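Local coordinates for protein amidohydrolase (Xanthomonas campestris pv. campestris, PDB 4DZH) that probably deaminates adenosine-type substrates such as 5'-methylthioadenosine, using zinc held in a TIM-barrel amidohydrolase fold, at residues A124-V136 against A405-G417. Sequence-based numbering, arbitrary orientation.
Sequences AIAEMLRGGTTCV and AGRHQVTDVWIAG
The Schellman motif that ends helix 114-130, just before strand 133-139 of this TIM-barrel amidohydrolase, packs on strand 410-415, with Gly-132 lying against Val-410. Gly-132, at positive phi, is the C' residue: its N bonds to Leu-129 O, while Thr-133 N reaches back to Met-128 O. Val-410 CG2 rests 3.7 Å from Gly-131 C, so the valine packs directly on the backbone of the turn.

Farther along the strand, Val-413 and Ile-415 face the same way. Leu-129 crosses both at about a right angle, its CD2 lying 3.8 Å from Val-413 CG1 and 3.9 Å from Ile-415 CD1. Thr-134 meets them with its methyl: CG2, anti to the carbonyl carbon, sits 3.7 Å from Val-413 CG1.

At the other end the contact turns polar. Arg-407, extended from CG to NE, sends NH1 to Glu-127 OE2 in a nearly straight salt bridge (2.8 Å, N-H...O 172°). The carboxylate oxygen uses its anti lone pair and lies in the guanidinium plane, although the carboxylate and guanidinium planes are turned 55° apart. NH1 also donates to a water that in turn bonds to Glu-127 O.

Arg-88 takes Glu-127 OE1 and Leu-324 N also binds OE2, so the buried carboxylate is gripped at both oxygens. The positive charges of Arg-407 and Arg-88 probably help keep Glu-127 ionised, even though the magnesium ligand Asp-323, itself an acid, lies close by.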
loop_
_atom_site.group_PDB
_atom_site.type_symbol
_atom_site.label_atom_id
_atom_site.label_comp_id
_atom_site.label_asym_id
_atom_site.label_seq_id
_atom_site.Cartn_x
_atom_site.Cartn_y
_atom_site.Cartn_z
ATOM N N ALA A 124 -8.463 -3.534 -16.992
ATOM C CA ALA A 124 -8.511 -2.502 -15.965
ATOM C C ALA A 124 -9.881 -2.392 -15.292
ATOM O O ALA A 124 -9.975 -2.241 -14.054
ATOM C CB ALA A 124 -8.100 -1.152 -16.547
ATOM N N ILE A 125 -10.950 -2.511 -16.093
ATOM C CA ILE A 125 -12.292 -2.418 -15.540
ATOM C C ILE A 125 -12.513 -3.527 -14.489
ATOM O O ILE A 125 -12.996 -3.274 -13.382
ATOM C CB ILE A 125 -13.339 -2.493 -16.657
ATOM C CG1 ILE A 125 -13.327 -1.219 -17.496
ATOM C CG2 ILE A 125 -14.731 -2.811 -16.048
ATOM C CD1 ILE A 125 -14.154 -1.351 -18.784
ATOM N N ALA A 126 -12.070 -4.752 -14.786
ATOM C CA ALA A 126 -12.162 -5.827 -13.789
ATOM C C ALA A 126 -11.358 -5.480 -12.509
ATOM O O ALA A 126 -11.843 -5.663 -11.385
ATOM C CB ALA A 126 -11.690 -7.147 -14.420
ATOM N N GLU A 127 -10.116 -5.021 -12.687
ATOM C CA GLU A 127 -9.290 -4.684 -11.540
ATOM C C GLU A 127 -9.881 -3.537 -10.721
ATOM O O GLU A 127 -9.867 -3.568 -9.468
ATOM C CB GLU A 127 -7.852 -4.348 -11.973
ATOM C CG GLU A 127 -6.978 -3.996 -10.754
ATOM C CD GLU A 127 -5.524 -3.791 -11.077
ATOM O OE1 GLU A 127 -5.097 -4.025 -12.216
ATOM O OE2 GLU A 127 -4.813 -3.371 -10.133
ATOM N N MET A 128 -10.463 -2.564 -11.428
ATOM C CA MET A 128 -11.024 -1.392 -10.757
ATOM C C MET A 128 -12.245 -1.786 -9.966
ATOM O O MET A 128 -12.333 -1.471 -8.800
ATOM C CB MET A 128 -11.332 -0.271 -11.733
ATOM C CG MET A 128 -10.051 0.345 -12.272
ATOM S SD MET A 128 -10.381 1.809 -13.290
ATOM C CE MET A 128 -11.300 1.055 -14.669
ATOM N N LEU A 129 -13.132 -2.564 -10.579
ATOM C CA LEU A 129 -14.365 -2.981 -9.877
ATOM C C LEU A 129 -14.049 -3.818 -8.634
ATOM O O LEU A 129 -14.615 -3.612 -7.568
ATOM C CB LEU A 129 -15.318 -3.770 -10.782
ATOM C CG LEU A 129 -15.912 -2.939 -11.912
ATOM C CD1 LEU A 129 -16.601 -3.810 -12.963
ATOM C CD2 LEU A 129 -16.886 -1.894 -11.319
ATOM N N ARG A 130 -13.073 -4.714 -8.768
ATOM C CA ARG A 130 -12.718 -5.623 -7.669
ATOM C C ARG A 130 -12.136 -4.841 -6.471
ATOM O O ARG A 130 -12.154 -5.301 -5.317
ATOM C CB ARG A 130 -11.777 -6.717 -8.170
ATOM C CG ARG A 130 -12.533 -7.863 -8.925
ATOM C CD ARG A 130 -11.637 -8.639 -9.845
ATOM N NE ARG A 130 -10.508 -9.273 -9.158
ATOM C CZ ARG A 130 -10.485 -10.530 -8.717
ATOM N NH1 ARG A 130 -11.551 -11.329 -8.832
ATOM N NH2 ARG A 130 -9.369 -10.995 -8.158
ATOM N N GLY A 131 -11.670 -3.610 -6.765
ATOM C CA GLY A 131 -11.096 -2.750 -5.764
ATOM C C GLY A 131 -11.916 -1.542 -5.416
ATOM O O GLY A 131 -11.399 -0.592 -4.825
ATOM N N GLY A 132 -13.182 -1.549 -5.833
ATOM C CA GLY A 132 -14.097 -0.480 -5.436
ATOM C C GLY A 132 -13.926 0.854 -6.155
ATOM O O GLY A 132 -14.464 1.873 -5.663
ATOM N N THR A 133 -13.268 0.853 -7.309
ATOM C CA THR A 133 -13.217 2.070 -8.148
ATOM C C THR A 133 -14.332 1.977 -9.173
ATOM O O THR A 133 -14.496 0.925 -9.863
ATOM C CB THR A 133 -11.870 2.176 -8.864
ATOM O OG1 THR A 133 -10.848 2.437 -7.900
ATOM C CG2 THR A 133 -11.859 3.353 -9.913
ATOM N N THR A 134 -15.099 3.073 -9.331
ATOM C CA THR A 134 -16.300 3.065 -10.178
ATOM C C THR A 134 -16.294 4.122 -11.305
ATOM O O THR A 134 -17.217 4.163 -12.162
ATOM C CB THR A 134 -17.587 3.326 -9.349
ATOM O OG1 THR A 134 -17.412 4.510 -8.542
ATOM C CG2 THR A 134 -17.854 2.156 -8.424
ATOM N N CYS A 135 -15.243 4.937 -11.326
ATOM C CA CYS A 135 -15.131 6.020 -12.308
ATOM C C CYS A 135 -13.646 6.301 -12.580
ATOM O O CYS A 135 -12.837 6.240 -11.645
ATOM C CB CYS A 135 -15.780 7.267 -11.705
ATOM S SG CYS A 135 -15.984 8.679 -12.858
ATOM N N VAL A 136 -13.326 6.653 -13.839
ATOM C CA VAL A 136 -11.955 7.006 -14.182
ATOM C C VAL A 136 -11.926 8.268 -14.979
ATOM O O VAL A 136 -12.950 8.665 -15.577
ATOM C CB VAL A 136 -11.264 5.934 -15.062
ATOM C CG1 VAL A 136 -10.982 4.745 -14.247
ATOM C CG2 VAL A 136 -12.109 5.574 -16.308
ATOM N N ALA A 405 -7.894 -0.902 5.656
ATOM C CA ALA A 405 -8.631 -1.709 4.711
ATOM C C ALA A 405 -7.821 -1.945 3.464
ATOM O O ALA A 405 -7.200 -1.002 2.915
ATOM C CB ALA A 405 -9.936 -1.003 4.342
ATOM N N GLY A 406 -7.830 -3.183 2.988
ATOM C CA GLY A 406 -7.294 -3.486 1.683
ATOM C C GLY A 406 -8.371 -3.582 0.626
ATOM O O GLY A 406 -9.540 -3.809 0.924
ATOM N N ARG A 407 -7.989 -3.443 -0.630
ATOM C CA ARG A 407 -8.964 -3.440 -1.698
ATOM C C ARG A 407 -9.732 -4.778 -1.858
ATOM O O ARG A 407 -10.823 -4.808 -2.463
ATOM C CB ARG A 407 -8.307 -3.045 -3.012
ATOM C CG ARG A 407 -7.259 -3.979 -3.448
ATOM C CD ARG A 407 -7.000 -3.670 -4.911
ATOM N NE ARG A 407 -5.794 -4.366 -5.349
ATOM C CZ ARG A 407 -5.253 -4.234 -6.556
ATOM N NH1 ARG A 407 -5.841 -3.470 -7.544
ATOM N NH2 ARG A 407 -4.086 -4.897 -6.771
ATOM N N HIS A 408 -9.176 -5.860 -1.305
ATOM C CA HIS A 408 -9.834 -7.159 -1.421
ATOM C C HIS A 408 -10.996 -7.215 -0.448
ATOM O O HIS A 408 -11.786 -8.172 -0.509
ATOM C CB HIS A 408 -8.834 -8.259 -1.085
ATOM C CG HIS A 408 -8.333 -8.168 0.321
ATOM N ND1 HIS A 408 -7.344 -7.283 0.712
ATOM C CD2 HIS A 408 -8.701 -8.834 1.446
ATOM C CE1 HIS A 408 -7.116 -7.413 2.012
ATOM N NE2 HIS A 408 -7.926 -8.348 2.482
ATOM N N GLN A 409 -11.136 -6.208 0.419
ATOM C CA GLN A 409 -12.301 -6.180 1.309
ATOM C C GLN A 409 -13.525 -5.594 0.639
ATOM O O GLN A 409 -14.599 -5.554 1.252
ATOM C CB GLN A 409 -12.004 -5.423 2.569
ATOM C CG GLN A 409 -10.844 -6.125 3.338
ATOM C CD GLN A 409 -10.559 -5.448 4.624
ATOM O OE1 GLN A 409 -9.466 -4.904 4.813
ATOM N NE2 GLN A 409 -11.518 -5.491 5.554
ATOM N N VAL A 410 -13.363 -5.062 -0.568
ATOM C CA VAL A 410 -14.552 -4.667 -1.332
ATOM C C VAL A 410 -15.374 -5.893 -1.686
ATOM O O VAL A 410 -14.859 -6.834 -2.298
ATOM C CB VAL A 410 -14.129 -3.905 -2.626
ATOM C CG1 VAL A 410 -15.331 -3.652 -3.548
ATOM C CG2 VAL A 410 -13.419 -2.571 -2.236
ATOM N N THR A 411 -16.658 -5.916 -1.342
ATOM C CA THR A 411 -17.472 -7.089 -1.671
ATOM C C THR A 411 -18.565 -6.850 -2.688
ATOM O O THR A 411 -18.889 -7.729 -3.473
ATOM C CB THR A 411 -18.129 -7.674 -0.417
ATOM O OG1 THR A 411 -18.928 -6.666 0.217
ATOM C CG2 THR A 411 -17.042 -8.177 0.575
ATOM N N ASP A 412 -19.067 -5.631 -2.725
ATOM C CA ASP A 412 -20.133 -5.303 -3.674
ATOM C C ASP A 412 -19.945 -3.895 -4.242
ATOM O O ASP A 412 -19.533 -2.999 -3.522
ATOM C CB ASP A 412 -21.517 -5.421 -3.016
ATOM C CG ASP A 412 -21.771 -6.823 -2.397
ATOM O OD1 ASP A 412 -22.271 -7.741 -3.096
ATOM O OD2 ASP A 412 -21.427 -7.004 -1.217
ATOM N N VAL A 413 -20.280 -3.783 -5.509
ATOM C CA VAL A 413 -20.138 -2.540 -6.260
ATOM C C VAL A 413 -21.326 -2.346 -7.188
ATOM O O VAL A 413 -21.725 -3.266 -7.945
ATOM C CB VAL A 413 -18.880 -2.619 -7.126
ATOM C CG1 VAL A 413 -18.807 -1.392 -8.049
ATOM C CG2 VAL A 413 -17.665 -2.712 -6.230
ATOM N N TRP A 414 -21.884 -1.141 -7.154
ATOM C CA TRP A 414 -22.941 -0.740 -8.086
ATOM C C TRP A 414 -22.511 0.528 -8.798
ATOM O O TRP A 414 -21.892 1.405 -8.176
ATOM C CB TRP A 414 -24.227 -0.402 -7.347
ATOM C CG TRP A 414 -24.843 -1.530 -6.574
ATOM C CD1 TRP A 414 -25.887 -2.337 -6.980
ATOM C CD2 TRP A 414 -24.498 -1.951 -5.255
ATOM N NE1 TRP A 414 -26.208 -3.235 -5.982
ATOM C CE2 TRP A 414 -25.387 -3.009 -4.910
ATOM C CE3 TRP A 414 -23.549 -1.526 -4.319
ATOM C CZ2 TRP A 414 -25.306 -3.676 -3.688
ATOM C CZ3 TRP A 414 -23.482 -2.203 -3.079
ATOM C CH2 TRP A 414 -24.363 -3.251 -2.787
ATOM N N ILE A 415 -22.873 0.622 -10.081
ATOM C CA ILE A 415 -22.652 1.831 -10.897
ATOM C C ILE A 415 -24.001 2.176 -11.513
ATOM O O ILE A 415 -24.608 1.363 -12.246
ATOM C CB ILE A 415 -21.597 1.646 -12.013
ATOM C CG1 ILE A 415 -20.263 1.206 -11.394
ATOM C CG2 ILE A 415 -21.421 2.958 -12.872
ATOM C CD1 ILE A 415 -19.094 1.130 -12.424
ATOM N N ALA A 416 -24.466 3.374 -11.190
ATOM C CA ALA A 416 -25.844 3.793 -11.578
ATOM C C ALA A 416 -26.876 2.736 -11.125
ATOM O O ALA A 416 -27.846 2.417 -11.844
ATOM C CB ALA A 416 -25.926 4.044 -13.078
ATOM N N GLY A 417 -26.636 2.179 -9.936
ATOM C CA GLY A 417 -27.524 1.205 -9.346
ATOM C C GLY A 417 -27.469 -0.184 -9.966
ATOM O O GLY A 417 -28.213 -1.058 -9.522
HETATM O O HOH W 1 -8.510 -1.737 -7.869
#